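Local coordinates for protein Pab-dependent poly(a)-specific ribonuclease subunit PAN2 (Neurospora crassa, PDB 4CZW) that probably shortens mRNA poly(A) tails as the catalytic exonuclease subunit of the PAN2-PAN3 deadenylation complex, releasing 5'-AMP, at residues Glu432-Gly437 / Val479-Gly484. Sequence-based numbering, arbitrary orientation.
Sequences ETEIPG and VVRGQG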
loop_
_atom_site.group_PDB
_atom_site.type_symbol
_atom_site.label_atom_id
_atom_site.label_comp_id
_atom_site.label_asym_id
_atom_site.label_seq_id
_atom_site.Cartn_x
_atom_site.Cartn_y
_atom_site.Cartn_z
ATOM N N GLU A 432 26.015 -2.427 -19.147
ATOM C CA GLU A 432 26.509 -3.702 -19.653
ATOM C C GLU A 432 27.245 -4.521 -18.594
ATOM O O GLU A 432 27.034 -5.729 -18.479
ATOM C CB GLU A 432 27.432 -3.467 -20.852
ATOM C CG GLU A 432 28.053 -4.734 -21.418
ATOM C CD GLU A 432 29.059 -4.448 -22.517
ATOM O OE1 GLU A 432 29.279 -3.260 -22.828
ATOM O OE2 GLU A 432 29.630 -5.413 -23.068
ATOM N N THR A 433 28.101 -3.862 -17.820
ATOM C CA THR A 433 29.001 -4.569 -16.913
ATOM C C THR A 433 28.570 -4.527 -15.448
ATOM O O THR A 433 28.937 -5.404 -14.666
ATOM C CB THR A 433 30.431 -4.003 -17.009
ATOM O OG1 THR A 433 30.426 -2.616 -16.649
ATOM C CG2 THR A 433 30.966 -4.152 -18.424
ATOM N N GLU A 434 27.794 -3.514 -15.075
ATOM C CA GLU A 434 27.410 -3.335 -13.678
ATOM C C GLU A 434 25.916 -3.533 -13.440
ATOM O O GLU A 434 25.233 -2.629 -12.959
ATOM C CB GLU A 434 27.832 -1.947 -13.189
ATOM C CG GLU A 434 29.336 -1.763 -13.071
ATOM C CD GLU A 434 29.718 -0.390 -12.554
ATOM O OE1 GLU A 434 29.119 0.605 -13.009
ATOM O OE2 GLU A 434 30.621 -0.307 -11.695
ATOM N N ILE A 435 25.413 -4.717 -13.774
ATOM C CA ILE A 435 24.018 -5.051 -13.510
ATOM C C ILE A 435 23.878 -5.698 -12.135
ATOM O O ILE A 435 24.389 -6.795 -11.907
ATOM C CB ILE A 435 23.442 -5.995 -14.581
ATOM C CG1 ILE A 435 23.451 -5.313 -15.951
ATOM C CG2 ILE A 435 22.030 -6.422 -14.210
ATOM C CD1 ILE A 435 22.836 -6.147 -17.054
ATOM N N PRO A 436 23.186 -5.011 -11.213
ATOM C CA PRO A 436 23.011 -5.463 -9.828
ATOM C C PRO A 436 22.292 -6.806 -9.722
ATOM O O PRO A 436 21.387 -7.092 -10.505
ATOM C CB PRO A 436 22.167 -4.348 -9.200
ATOM C CG PRO A 436 22.405 -3.156 -10.060
ATOM C CD PRO A 436 22.560 -3.699 -11.445
ATOM N N GLY A 437 22.702 -7.619 -8.753
ATOM C CA GLY A 437 22.098 -8.919 -8.532
ATOM C C GLY A 437 22.143 -9.322 -7.070
ATOM O O GLY A 437 22.460 -8.503 -6.209
ATOM N N VAL A 479 24.162 5.935 -2.543
ATOM C CA VAL A 479 24.444 4.508 -2.634
ATOM C C VAL A 479 25.790 4.295 -3.321
ATOM O O VAL A 479 26.074 4.900 -4.356
ATOM C CB VAL A 479 23.343 3.750 -3.394
ATOM C CG1 VAL A 479 23.476 2.257 -3.151
ATOM C CG2 VAL A 479 21.971 4.229 -2.952
ATOM N N VAL A 480 26.610 3.427 -2.738
ATOM C CA VAL A 480 28.003 3.280 -3.145
ATOM C C VAL A 480 28.352 1.834 -3.503
ATOM O O VAL A 480 27.907 0.897 -2.838
ATOM C CB VAL A 480 28.941 3.787 -2.019
ATOM C CG1 VAL A 480 30.354 3.258 -2.189
ATOM C CG2 VAL A 480 28.931 5.308 -1.966
ATOM N N ARG A 481 29.133 1.663 -4.569
ATOM C CA ARG A 481 29.643 0.351 -4.963
ATOM C C ARG A 481 30.399 -0.319 -3.819
ATOM O O ARG A 481 31.310 0.270 -3.236
ATOM C CB ARG A 481 30.558 0.475 -6.182
ATOM C CG ARG A 481 29.866 0.944 -7.448
ATOM C CD ARG A 481 30.870 1.140 -8.574
ATOM N NE ARG A 481 30.221 1.472 -9.837
ATOM C CZ ARG A 481 29.910 2.707 -10.216
ATOM N NH1 ARG A 481 30.185 3.735 -9.422
ATOM N NH2 ARG A 481 29.321 2.917 -11.385
ATOM N N GLY A 482 30.023 -1.554 -3.506
ATOM C CA GLY A 482 30.643 -2.280 -2.413
ATOM C C GLY A 482 31.693 -3.275 -2.869
ATOM O O GLY A 482 32.288 -3.978 -2.049
ATOM N N GLN A 483 31.925 -3.332 -4.177
ATOM C CA GLN A 483 32.893 -4.265 -4.743
ATOM C C GLN A 483 33.291 -3.856 -6.158
ATOM O O GLN A 483 32.711 -2.931 -6.730
ATOM C CB GLN A 483 32.322 -5.683 -4.738
ATOM C CG GLN A 483 30.996 -5.818 -5.468
ATOM C CD GLN A 483 30.098 -6.871 -4.850
ATOM O OE1 GLN A 483 29.957 -6.941 -3.629
ATOM N NE2 GLN A 483 29.486 -7.699 -5.690
ATOM N N GLY A 484 34.281 -4.549 -6.714
ATOM C CA GLY A 484 34.764 -4.255 -8.052
ATOM C C GLY A 484 35.908 -3.258 -8.065
ATOM O O GLY A 484 36.381 -2.826 -7.012
#
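Glu434 and Arg481 meet in a bidentate salt bridge. Arg481 offers its NE side, giving one nitrogen to each carboxylate oxygen. NH2 of Arg481 donates to OE1 of Glu434 at 2.8 Å, nearly straight at 167°. NE of Arg481 donates to OE2 of Glu434 at 2.6 Å, with a more bent angle of 144°. Both oxygens are met on their syn side. The carboxylate and guanidinium planes lie 21° apart. OE1 keeps close to the guanidinium plane, while OE2 is tilted out of it, so the pairing is somewhat twisted. Glu434 CG lies anti to the carbonyl carbon and the chain runs extended from there, which brings the carboxylate to the arginine.

Both groups have further partners. Glu434 OE1 also accepts from the backbone N of Asp430 and makes a salt bridge with Arg486. Arg481 NH2 also bonds the carbonyl O of Glu427, and NH1 that of Val489. Each guanidinium nitrogen thus has at least one acceptor, and bonds on several sides should hold the rotation of the group in this buried residue.

Segment 479-484 belongs to the exonuclease domain, away from the annotated metal sites. The contact ties the loop leading into strand 441-451 to the end of strand 471-481, which pairs antiparallel with strands 441-451 and 490-496.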